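SAG family member (Sag19) (Eimeria tenella, PDB 6ZZB) is of unknown molecular function but is a major surface antigen of this apicomplexan parasite, built on a fold related to that of CAP proteins. Local coordinates at residues Ala55-Leu60 with Lys189-Ala194; Val102-Ser107 with Val205-Phe210; Ala118-Lys121 with Leu126-Pro129; Gln143-Ala148 with Ala181-Glu186. One frame throughout, in Å; residues are numbered along the deposited sequence. Where two conformers were deposited one is given.

From the N terminus, helix 50-61 opens contact 1 and helix 97-105 opens contact 2. Contact 3 closes at once, a short loop folding 118-121 back on strand 126-131. Helix 138-155 then starts contact 4, which the end of helix 175-183 completes. Strand 190-196 closes contact 1 and strand 203-211 closes contact 2, so these two cross, while contacts 3 and 4 follow in series, nested inside both. Contacts 1, 2 and 3 reach one mixed sheet, whose two central strands are joined by the disulfide Cys193-Cys208. Contacts 1 and 4 belong to the helical layer on one sheet face; contacts 2 and 3 cover the other face with a helix and a loop.

Contact 1 (Ala55-Leu60 with Lys189-Ala194); sequences AIINKL and KKVSCA
Ile57 reaches from helix 50-61 to strand 190-196 with its terminal methyl alone. Ile57 CD1 lies 4.2 Å from Cys193 SG and 4.3 Å from Val191 CG1, thus bridging two strand residues whose side chains leave the same face. Two torsions put it there: CG1 stands beside the backbone N (chi1 -67°), and the chain then runs on extended (chi2 169°), so the delta methyl is the group carried farthest toward the sheet. With SG beside the backbone N (chi1 -64°), Cys193 offers its sulfur to that methyl. The sulfur is half of a disulfide with Cys208, which staples this strand to its antiparallel neighbour 203-211; the isoleucine therefore packs on a cross-strand bridge rather than on a thiol.

Further back along the same branch, Ile57 CG1 packs on Leu183 CD2 of helix 175-183; the side chain also touches Ile142 of helix 138-155 and Leu72. Val191 meets Leu54 one turn earlier on the same helix, and Cys193 meets Cys53, itself disulfide-bonded to Cys138 at the start of helix 138-155. Polar bonds fix the frame around this apolar patch: Thr50 OG1 bonds to Cys193 N, and Asn58 OD1 takes the backbone N-H of Leu72. Where the strand begins, a classic beta bulge sets Lys189 and Lys190 opposite the single residue Ile211. The helix packed on a disulfide-bridged strand pair is consistent with the alpha-beta-alpha sandwich of the CAP proteins.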
loop_
_atom_site.group_PDB
_atom_site.type_symbol
_atom_site.label_atom_id
_atom_site.label_comp_id
_atom_site.label_asym_id
_atom_site.label_seq_id
_atom_site.Cartn_x
_atom_site.Cartn_y
_atom_site.Cartn_z
ATOM N N ALA A 55 8.258 -8.884 7.494
ATOM C CA ALA A 55 8.742 -10.238 7.120
ATOM C C ALA A 55 8.134 -10.649 5.780
ATOM O O ALA A 55 8.900 -11.094 4.905
ATOM C CB ALA A 55 8.428 -11.252 8.189
ATOM N N ILE A 56 6.814 -10.552 5.637
ATOM C CA ILE A 56 6.169 -10.995 4.363
ATOM C C ILE A 56 6.605 -10.055 3.237
ATOM O O ILE A 56 6.899 -10.543 2.128
ATOM C CB ILE A 56 4.642 -11.134 4.482
ATOM C CG1 ILE A 56 4.040 -11.704 3.189
ATOM C CG2 ILE A 56 3.938 -9.837 4.836
ATOM C CD1 ILE A 56 4.647 -13.001 2.749
ATOM N N ILE A 57 6.694 -8.751 3.461
ATOM C CA ILE A 57 7.123 -7.811 2.399
ATOM C C ILE A 57 8.517 -8.217 1.926
ATOM O O ILE A 57 8.770 -8.299 0.710
ATOM C CB ILE A 57 7.057 -6.353 2.882
ATOM C CG1 ILE A 57 5.595 -5.942 3.110
ATOM C CG2 ILE A 57 7.751 -5.452 1.892
ATOM C CD1 ILE A 57 5.410 -4.624 3.817
ATOM N N ASN A 58 9.432 -8.453 2.863
ATOM C CA ASN A 58 10.832 -8.751 2.477
ATOM C C ASN A 58 10.952 -10.165 1.890
ATOM O O ASN A 58 11.832 -10.305 1.004
ATOM C CB ASN A 58 11.760 -8.509 3.659
ATOM C CG ASN A 58 12.064 -7.044 3.825
ATOM O OD1 ASN A 58 12.112 -6.283 2.861
ATOM N ND2 ASN A 58 12.322 -6.617 5.055
ATOM N N LYS A 59 10.093 -11.096 2.288
ATOM C CA LYS A 59 10.048 -12.448 1.663
ATOM C C LYS A 59 9.675 -12.271 0.187
ATOM O O LYS A 59 10.391 -12.773 -0.712
ATOM C CB LYS A 59 9.072 -13.359 2.396
ATOM C CG LYS A 59 8.921 -14.733 1.761
ATOM C CD LYS A 59 8.384 -15.768 2.708
ATOM C CE LYS A 59 7.848 -16.990 1.992
ATOM N NZ LYS A 59 6.461 -16.760 1.524
ATOM N N LEU A 60 8.640 -11.489 -0.094
ATOM C CA LEU A 60 8.173 -11.288 -1.491
ATOM C C LEU A 60 9.239 -10.568 -2.328
ATOM O O LEU A 60 9.349 -10.862 -3.533
ATOM C CB LEU A 60 6.835 -10.539 -1.484
ATOM C CG LEU A 60 5.674 -11.315 -0.875
ATOM C CD1 LEU A 60 4.462 -10.431 -0.671
ATOM C CD2 LEU A 60 5.279 -12.494 -1.751
ATOM N N LYS A 189 12.713 1.766 -0.201
ATOM C CA LYS A 189 13.826 1.452 0.739
ATOM C C LYS A 189 13.317 1.231 2.184
ATOM O O LYS A 189 13.901 0.466 2.975
ATOM C CB LYS A 189 14.841 2.593 0.709
ATOM C CG LYS A 189 15.419 2.922 -0.670
ATOM C CD LYS A 189 15.869 4.368 -0.801
ATOM C CE LYS A 189 15.963 4.851 -2.237
ATOM N NZ LYS A 189 14.635 5.249 -2.771
ATOM N N LYS A 190 12.215 1.906 2.536
ATOM C CA LYS A 190 11.647 1.809 3.896
ATOM C C LYS A 190 10.131 1.745 3.778
ATOM O O LYS A 190 9.606 2.216 2.747
ATOM C CB LYS A 190 12.038 3.026 4.742
ATOM C CG LYS A 190 13.526 3.349 4.734
ATOM C CD LYS A 190 13.879 4.403 5.733
ATOM C CE LYS A 190 15.310 4.866 5.584
ATOM N NZ LYS A 190 15.726 5.604 6.783
ATOM N N VAL A 191 9.498 1.240 4.815
ATOM C CA VAL A 191 8.020 1.126 4.836
ATOM C C VAL A 191 7.496 1.336 6.245
ATOM O O VAL A 191 8.131 0.937 7.211
ATOM C CB VAL A 191 7.581 -0.208 4.218
ATOM C CG1 VAL A 191 8.041 -1.402 5.037
ATOM C CG2 VAL A 191 6.070 -0.275 3.992
ATOM N N SER A 192 6.350 2.001 6.343
ATOM C CA SER A 192 5.577 2.121 7.586
ATOM C C SER A 192 4.156 1.640 7.328
ATOM O O SER A 192 3.510 2.208 6.440
ATOM C CB SER A 192 5.582 3.536 8.068
ATOM O OG SER A 192 4.819 3.640 9.269
ATOM N N CYS A 193 3.701 0.654 8.074
ATOM C CA CYS A 193 2.355 0.083 7.892
ATOM C C CYS A 193 1.504 0.359 9.121
ATOM O O CYS A 193 2.012 0.379 10.247
ATOM C CB CYS A 193 2.419 -1.419 7.706
ATOM S SG CYS A 193 3.294 -1.971 6.206
ATOM N N ALA A 194 0.209 0.539 8.915
ATOM C CA ALA A 194 -0.738 0.704 10.015
ATOM C C ALA A 194 -2.098 0.224 9.565
ATOM O O ALA A 194 -2.388 0.233 8.344
ATOM C CB ALA A 194 -0.800 2.141 10.465
#

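Contact 2 (Val102-Ser107 with Val205-Phe210); sequences VTLAGS and VLFCYF
The Phe207 ring receives Leu104 obliquely, Leu104 CD1 coming to 3.9 Å from Phe207 CD1 at a slant to the ring, while Val127 of the adjoining strand also touches this side chain. Phe207 CD1 also packs against the carbonyl oxygen Leu126 O. Here helix 97-105 covers one face of the sheet, consistent with the second helical layer of a CAP-like alpha-beta-alpha sandwich; Leu206 and Cys208 point to the other face.

The extended shape of Leu104 (chi1 -67°, chi2 174°) carries CD1 over the strand, so that its side chain crosses those of Phe207 and Val205 at about right angles. Val205 is shared between two helix residues by its branching. With CG1 anti to the backbone N (chi1 177°), that methyl meets Leu104, Val205 CG1 lying 4.0 Å from Leu104 CB. The other methyl turns to the neighbouring residue, Val205 CG2 standing 3.8 Å from Ala105 CA and so bringing the helix backbone itself close to the strand. Ala105 CB meets the same methyl, 4.0 Å from Val205 CG2.

The strand is held from both edges: Phe207 pairs with Ala194, Leu206 with Ile128. Thr196 receives Val205 N on its side-chain oxygen as well as pairing through its backbone, and its side chain touches Val102 and Ala105. The helix ends just beyond the contact. Gly106 leaves helical geometry with positive phi, and Ser114 OG bonds to Leu104 O in the last turn of the helix. Gly106 N still closes that final turn, Gly106 N reaching Val102 O at 3.1 Å.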
loop_
_atom_site.group_PDB
_atom_site.type_symbol
_atom_site.label_atom_id
_atom_site.label_comp_id
_atom_site.label_asym_id
_atom_site.label_seq_id
_atom_site.Cartn_x
_atom_site.Cartn_y
_atom_site.Cartn_z
ATOM N N VAL A 102 -6.738 5.683 9.037
ATOM C CA VAL A 102 -7.991 6.258 9.612
ATOM C C VAL A 102 -8.682 7.115 8.544
ATOM O O VAL A 102 -9.901 7.005 8.347
ATOM C CB VAL A 102 -7.702 7.026 10.903
ATOM C CG1 VAL A 102 -8.915 7.869 11.329
ATOM C CG2 VAL A 102 -7.244 6.073 12.001
ATOM N N THR A 103 -7.949 7.988 7.882
ATOM C CA THR A 103 -8.520 8.851 6.830
ATOM C C THR A 103 -9.230 8.002 5.784
ATOM O O THR A 103 -10.316 8.380 5.285
ATOM C CB THR A 103 -7.448 9.744 6.182
ATOM O OG1 THR A 103 -6.916 10.583 7.214
ATOM C CG2 THR A 103 -7.985 10.566 5.031
ATOM N N LEU A 104 -8.633 6.897 5.358
ATOM C CA LEU A 104 -9.163 6.010 4.311
ATOM C C LEU A 104 -10.372 5.213 4.821
ATOM O O LEU A 104 -11.282 4.969 4.002
ATOM C CB LEU A 104 -8.061 5.064 3.830
ATOM C CG LEU A 104 -6.912 5.740 3.079
ATOM C CD1 LEU A 104 -5.821 4.737 2.794
ATOM C CD2 LEU A 104 -7.371 6.368 1.773
ATOM N N ALA A 105 -10.382 4.771 6.071
ATOM C CA ALA A 105 -11.485 3.925 6.598
ATOM C C ALA A 105 -12.750 4.756 6.792
ATOM O O ALA A 105 -13.850 4.218 6.510
ATOM C CB ALA A 105 -11.096 3.317 7.911
ATOM N N GLY A 106 -12.603 6.010 7.151
ATOM C CA GLY A 106 -13.714 6.923 7.454
ATOM C C GLY A 106 -13.594 7.529 8.819
ATOM O O GLY A 106 -12.848 7.027 9.669
ATOM N N SER A 107 -14.377 8.575 9.079
ATOM C CA SER A 107 -14.263 9.401 10.307
ATOM C C SER A 107 -15.254 8.941 11.380
ATOM O O SER A 107 -15.213 9.555 12.461
ATOM C CB SER A 107 -14.445 10.852 9.987
ATOM O OG SER A 107 -13.308 11.361 9.307
ATOM N N VAL A 205 -8.977 -0.707 7.263
ATOM C CA VAL A 205 -7.980 -0.462 6.186
ATOM C C VAL A 205 -6.569 -0.682 6.729
ATOM O O VAL A 205 -6.212 -0.092 7.757
ATOM C CB VAL A 205 -8.101 0.950 5.599
ATOM C CG1 VAL A 205 -7.049 1.236 4.543
ATOM C CG2 VAL A 205 -9.491 1.133 4.987
ATOM N N LEU A 206 -5.772 -1.448 5.998
ATOM C CA LEU A 206 -4.304 -1.510 6.119
ATOM C C LEU A 206 -3.708 -0.573 5.098
ATOM O O LEU A 206 -4.035 -0.691 3.894
ATOM C CB LEU A 206 -3.839 -2.940 5.884
ATOM C CG LEU A 206 -2.330 -3.135 5.728
ATOM C CD1 LEU A 206 -1.588 -2.806 7.003
ATOM C CD2 LEU A 206 -2.041 -4.559 5.320
ATOM N N PHE A 207 -2.819 0.297 5.543
ATOM C CA PHE A 207 -2.062 1.204 4.667
ATOM C C PHE A 207 -0.593 1.032 4.963
ATOM O O PHE A 207 -0.202 1.132 6.132
ATOM C CB PHE A 207 -2.478 2.648 4.888
ATOM C CG PHE A 207 -1.747 3.624 4.015
ATOM C CD1 PHE A 207 -2.050 3.666 2.667
ATOM C CD2 PHE A 207 -0.778 4.485 4.511
ATOM C CE1 PHE A 207 -1.382 4.552 1.831
ATOM C CE2 PHE A 207 -0.093 5.331 3.651
ATOM C CZ PHE A 207 -0.415 5.369 2.334
ATOM N N CYS A 208 0.211 0.840 3.936
ATOM C CA CYS A 208 1.681 0.848 4.070
ATOM C C CYS A 208 2.246 1.939 3.177
ATOM O O CYS A 208 2.013 1.929 1.956
ATOM C CB CYS A 208 2.286 -0.484 3.690
ATOM S SG CYS A 208 1.817 -1.908 4.690
ATOM N N TYR A 209 3.015 2.838 3.772
ATOM C CA TYR A 209 3.683 3.931 3.066
ATOM C C TYR A 209 5.127 3.536 2.806
ATOM O O TYR A 209 5.844 3.197 3.760
ATOM C CB TYR A 209 3.646 5.236 3.869
ATOM C CG TYR A 209 4.180 6.381 3.062
ATOM C CD1 TYR A 209 3.384 6.963 2.103
ATOM C CD2 TYR A 209 5.470 6.859 3.183
ATOM C CE1 TYR A 209 3.847 7.953 1.271
ATOM C CE2 TYR A 209 5.935 7.883 2.396
ATOM C CZ TYR A 209 5.113 8.457 1.448
ATOM O OH TYR A 209 5.538 9.482 0.663
ATOM N N PHE A 210 5.529 3.584 1.545
ATOM C CA PHE A 210 6.896 3.265 1.107
ATOM C C PHE A 210 7.647 4.558 0.816
ATOM O O PHE A 210 7.133 5.438 0.146
ATOM C CB PHE A 210 6.851 2.385 -0.139
ATOM C CG PHE A 210 6.203 1.046 0.097
ATOM C CD1 PHE A 210 4.814 0.911 0.121
ATOM C CD2 PHE A 210 6.960 -0.096 0.308
ATOM C CE1 PHE A 210 4.214 -0.306 0.358
ATOM C CE2 PHE A 210 6.354 -1.326 0.526
ATOM C CZ PHE A 210 4.983 -1.438 0.552
#

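Contact 3 (Ala118-Lys121 with Leu126-Pro129); sequences ANAK and LVIP
An Asx turn in the loop before strand 126-131 folds back over that strand, with Ala118, Asn119 and Ala120 gathered round Val127. The valine's two methyls divide the loop between them. CG1, anti to the valine's backbone N (chi1 -180°), meets the earlier part: Val127 CG1 is 3.7 Å from Ala118 CB and 3.6 Å from Ala118 O. CG2 faces the following peptide, Val127 CG2 lying 3.7 Å from Asn119 C, and reaches Ala120 CB at 4.2 Å. Much of the loop surface on the valine is therefore backbone, flanked by two alanine methyls.

The CB of Asn119 points away from the strand, and its amide shapes the turn instead. Its OD1 accepts the backbone N-H of Lys121, Asn119 OD1 to Lys121 N 3.0 Å with an N-H...O angle of 154°; the donor sits 37° above the carbonyl plane.

Val127 also touches Phe207 of strand 203-211, with which 126-131 pairs through Leu126 and Ile128. Its own N-H, directed away from that partner, bonds to Asn179 OD1 of helix 175-183. The loop thus covers the valine's face of this edge strand while Asn179 takes the N-H on its outer border: an Asx turn in a connection that folds back over the face of an edge strand.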
loop_
_atom_site.group_PDB
_atom_site.type_symbol
_atom_site.label_atom_id
_atom_site.label_comp_id
_atom_site.label_asym_id
_atom_site.label_seq_id
_atom_site.Cartn_x
_atom_site.Cartn_y
_atom_site.Cartn_z
ATOM N N ALA A 118 -11.299 2.101 -0.519
ATOM C CA ALA A 118 -10.028 2.824 -0.350
ATOM C C ALA A 118 -9.024 2.401 -1.429
ATOM O O ALA A 118 -8.943 1.230 -1.821
ATOM C CB ALA A 118 -9.474 2.580 1.017
ATOM N N ASN A 119 -8.203 3.363 -1.831
ATOM C CA ASN A 119 -7.120 3.108 -2.799
ATOM C C ASN A 119 -6.048 4.167 -2.594
ATOM O O ASN A 119 -6.149 5.002 -1.685
ATOM C CB ASN A 119 -7.690 3.090 -4.225
ATOM C CG ASN A 119 -8.362 4.396 -4.565
ATOM O OD1 ASN A 119 -7.893 5.470 -4.247
ATOM N ND2 ASN A 119 -9.546 4.312 -5.185
ATOM N N ALA A 120 -5.025 4.103 -3.426
ATOM C CA ALA A 120 -3.840 4.988 -3.368
ATOM C C ALA A 120 -3.960 6.146 -4.354
ATOM O O ALA A 120 -2.945 6.704 -4.736
ATOM C CB ALA A 120 -2.578 4.213 -3.584
ATOM N N LYS A 121 -5.153 6.611 -4.667
ATOM C CA LYS A 121 -5.273 7.701 -5.658
ATOM C C LYS A 121 -4.701 8.997 -5.102
ATOM O O LYS A 121 -4.290 9.859 -5.923
ATOM C CB LYS A 121 -6.722 7.886 -6.064
ATOM C CG LYS A 121 -7.603 8.496 -5.015
ATOM C CD LYS A 121 -8.978 8.795 -5.555
ATOM C CE LYS A 121 -9.862 9.415 -4.507
ATOM N NZ LYS A 121 -11.206 9.689 -5.065
ATOM N N LEU A 126 0.584 0.962 -0.361
ATOM C CA LEU A 126 -0.244 -0.261 -0.353
ATOM C C LEU A 126 -1.513 0.004 0.439
ATOM O O LEU A 126 -1.455 0.570 1.539
ATOM C CB LEU A 126 0.568 -1.428 0.204
ATOM C CG LEU A 126 -0.180 -2.731 0.461
ATOM C CD1 LEU A 126 0.767 -3.909 0.274
ATOM C CD2 LEU A 126 -0.824 -2.718 1.849
ATOM N N VAL A 127 -2.642 -0.401 -0.128
ATOM C CA VAL A 127 -3.962 -0.226 0.505
ATOM C C VAL A 127 -4.684 -1.556 0.472
ATOM O O VAL A 127 -4.928 -2.068 -0.628
ATOM C CB VAL A 127 -4.777 0.860 -0.202
ATOM C CG1 VAL A 127 -6.132 1.058 0.436
ATOM C CG2 VAL A 127 -4.012 2.152 -0.262
ATOM N N ILE A 128 -5.099 -2.075 1.620
ATOM C CA ILE A 128 -5.910 -3.315 1.669
ATOM C C ILE A 128 -7.052 -3.128 2.652
ATOM O O ILE A 128 -6.835 -3.116 3.864
ATOM C CB ILE A 128 -5.075 -4.544 2.040
ATOM C CG1 ILE A 128 -3.896 -4.751 1.102
ATOM C CG2 ILE A 128 -5.975 -5.762 2.096
ATOM C CD1 ILE A 128 -2.959 -5.868 1.503
ATOM N N PRO A 129 -8.292 -3.000 2.163
ATOM C CA PRO A 129 -9.447 -3.065 3.054
ATOM C C PRO A 129 -9.682 -4.507 3.502
ATOM O O PRO A 129 -9.339 -5.432 2.777
ATOM C CB PRO A 129 -10.603 -2.576 2.185
ATOM C CG PRO A 129 -9.963 -1.974 0.954
ATOM C CD PRO A 129 -8.669 -2.743 0.768
#

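Contact 4 (Gln143-Ala148 with Ala181-Glu186); sequences QATYTA and AFLLSE
Tyr146 swings its ring off helix 138-155 with CG anti to the backbone N (chi1 179°), while Leu183 and Leu184 both set CG beside their backbone N (chi1 -75° and -63°) and send their methyls to meet it. One ring carbon takes most of the contact: Tyr146 CE1 is 3.8 Å from Leu184 CD1, which comes in obliquely, and Leu184 CD2 also approaches that carbon, the two side chains crossing near a right angle. Leu183 CD1 lies at the ring edge, 4.5 Å from Tyr146 CD1, and continues to Thr145 CG2 at 4.2 Å.

Thr145 divides its two branches between unlike surroundings. The methyl joins the apolar seam, whereas OG1 accepts from the amide nitrogens of Asn176 and Asn179, two bonds that hold the buried hydroxyl against helix 175-183. That helix ends at Leu183; Leu184 already leaves helical geometry, and Arg61 NH1 gathers the carbonyl oxygens Leu183 O and Ser185 O.

Other elements pack against the seam: Leu60 of helix 50-61 lies on the tyrosine, its CD2 near Tyr146 CG; Leu229 of helix 223-231 meets Tyr146 and Leu184; and on strand 126-131, Leu126 touches Leu183 and Ile128 touches Thr145.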
loop_
_atom_site.group_PDB
_atom_site.type_symbol
_atom_site.label_atom_id
_atom_site.label_comp_id
_atom_site.label_asym_id
_atom_site.label_seq_id
_atom_site.Cartn_x
_atom_site.Cartn_y
_atom_site.Cartn_z
ATOM N N GLN A 143 0.058 -11.395 1.169
ATOM C CA GLN A 143 0.219 -12.493 0.184
ATOM C C GLN A 143 -0.953 -12.430 -0.799
ATOM O O GLN A 143 -0.731 -12.640 -1.992
ATOM C CB GLN A 143 0.257 -13.846 0.884
ATOM C CG GLN A 143 0.462 -15.011 -0.082
ATOM C CD GLN A 143 1.737 -14.930 -0.887
ATOM O OE1 GLN A 143 1.734 -14.682 -2.105
ATOM N NE2 GLN A 143 2.854 -15.130 -0.230
ATOM N N ALA A 144 -2.182 -12.206 -0.358
ATOM C CA ALA A 144 -3.349 -12.251 -1.245
ATOM C C ALA A 144 -3.240 -11.095 -2.241
ATOM O O ALA A 144 -3.580 -11.292 -3.425
ATOM C CB ALA A 144 -4.634 -12.204 -0.477
ATOM N N THR A 145 -2.847 -9.885 -1.816
ATOM C CA THR A 145 -2.781 -8.753 -2.767
ATOM C C THR A 145 -1.667 -9.022 -3.754
ATOM O O THR A 145 -1.797 -8.637 -4.945
ATOM C CB THR A 145 -2.643 -7.398 -2.045
ATOM O OG1 THR A 145 -3.135 -6.370 -2.908
ATOM C CG2 THR A 145 -1.242 -7.062 -1.606
ATOM N N TYR A 146 -0.583 -9.622 -3.322
ATOM C CA TYR A 146 0.557 -9.912 -4.194
ATOM C C TYR A 146 0.098 -10.867 -5.296
ATOM O O TYR A 146 0.347 -10.595 -6.493
ATOM C CB TYR A 146 1.710 -10.505 -3.380
ATOM C CG TYR A 146 2.893 -10.853 -4.234
ATOM C CD1 TYR A 146 3.877 -9.918 -4.522
ATOM C CD2 TYR A 146 3.001 -12.109 -4.795
ATOM C CE1 TYR A 146 4.968 -10.236 -5.308
ATOM C CE2 TYR A 146 4.082 -12.436 -5.604
ATOM C CZ TYR A 146 5.058 -11.493 -5.866
ATOM O OH TYR A 146 6.122 -11.832 -6.669
ATOM N N THR A 147 -0.540 -11.964 -4.927
ATOM C CA THR A 147 -0.921 -12.995 -5.924
ATOM C C THR A 147 -1.898 -12.349 -6.897
ATOM O O THR A 147 -1.707 -12.458 -8.142
ATOM C CB THR A 147 -1.506 -14.205 -5.209
ATOM O OG1 THR A 147 -0.424 -14.762 -4.457
ATOM C CG2 THR A 147 -2.093 -15.210 -6.193
ATOM N N ALA A 148 -2.938 -11.710 -6.403
ATOM C CA ALA A 148 -3.983 -11.094 -7.244
ATOM C C ALA A 148 -3.359 -9.995 -8.108
ATOM O O ALA A 148 -3.726 -9.864 -9.296
ATOM C CB ALA A 148 -5.139 -10.592 -6.434
ATOM N N ALA A 181 3.128 -3.060 -7.334
ATOM C CA ALA A 181 4.115 -2.064 -7.808
ATOM C C ALA A 181 4.854 -1.461 -6.619
ATOM O O ALA A 181 6.069 -1.373 -6.676
ATOM C CB ALA A 181 3.428 -1.042 -8.665
ATOM N N PHE A 182 4.147 -1.139 -5.543
ATOM C CA PHE A 182 4.832 -0.557 -4.360
ATOM C C PHE A 182 5.667 -1.628 -3.681
ATOM O O PHE A 182 6.816 -1.368 -3.301
ATOM C CB PHE A 182 3.827 0.023 -3.370
ATOM C CG PHE A 182 3.298 1.355 -3.768
ATOM C CD1 PHE A 182 3.971 2.510 -3.401
ATOM C CD2 PHE A 182 2.152 1.468 -4.533
ATOM C CE1 PHE A 182 3.484 3.748 -3.765
ATOM C CE2 PHE A 182 1.679 2.712 -4.917
ATOM C CZ PHE A 182 2.371 3.855 -4.563
ATOM N N LEU A 183 5.130 -2.819 -3.514
ATOM C CA LEU A 183 5.833 -3.910 -2.815
ATOM C C LEU A 183 7.161 -4.208 -3.512
ATOM O O LEU A 183 8.137 -4.542 -2.817
ATOM C CB LEU A 183 4.993 -5.184 -2.785
ATOM C CG LEU A 183 3.837 -5.180 -1.798
ATOM C CD1 LEU A 183 2.852 -6.283 -2.112
ATOM C CD2 LEU A 183 4.357 -5.332 -0.376
ATOM N N LEU A 184 7.157 -4.199 -4.830
ATOM C CA LEU A 184 8.321 -4.641 -5.646
ATOM C C LEU A 184 9.060 -3.455 -6.244
ATOM O O LEU A 184 9.865 -3.675 -7.199
ATOM C CB LEU A 184 7.821 -5.574 -6.748
ATOM C CG LEU A 184 7.194 -6.861 -6.251
ATOM C CD1 LEU A 184 6.875 -7.752 -7.441
ATOM C CD2 LEU A 184 8.080 -7.615 -5.285
ATOM N N SER A 185 8.849 -2.252 -5.752
ATOM C CA SER A 185 9.497 -1.037 -6.302
ATOM C C SER A 185 10.985 -1.010 -5.899
ATOM O O SER A 185 11.301 -1.185 -4.716
ATOM C CB SER A 185 8.799 0.185 -5.805
ATOM O OG SER A 185 9.497 1.356 -6.207
ATOM N N GLU A 186 11.859 -0.792 -6.881
ATOM C CA GLU A 186 13.279 -0.426 -6.648
ATOM C C GLU A 186 13.359 0.928 -5.943
ATOM O O GLU A 186 14.328 1.152 -5.265
ATOM C CB GLU A 186 14.029 -0.388 -7.985
ATOM C CG GLU A 186 14.557 -1.737 -8.407
ATOM C CD GLU A 186 15.962 -2.037 -7.917
ATOM O OE1 GLU A 186 16.470 -1.290 -7.039
ATOM O OE2 GLU A 186 16.553 -3.007 -8.424
#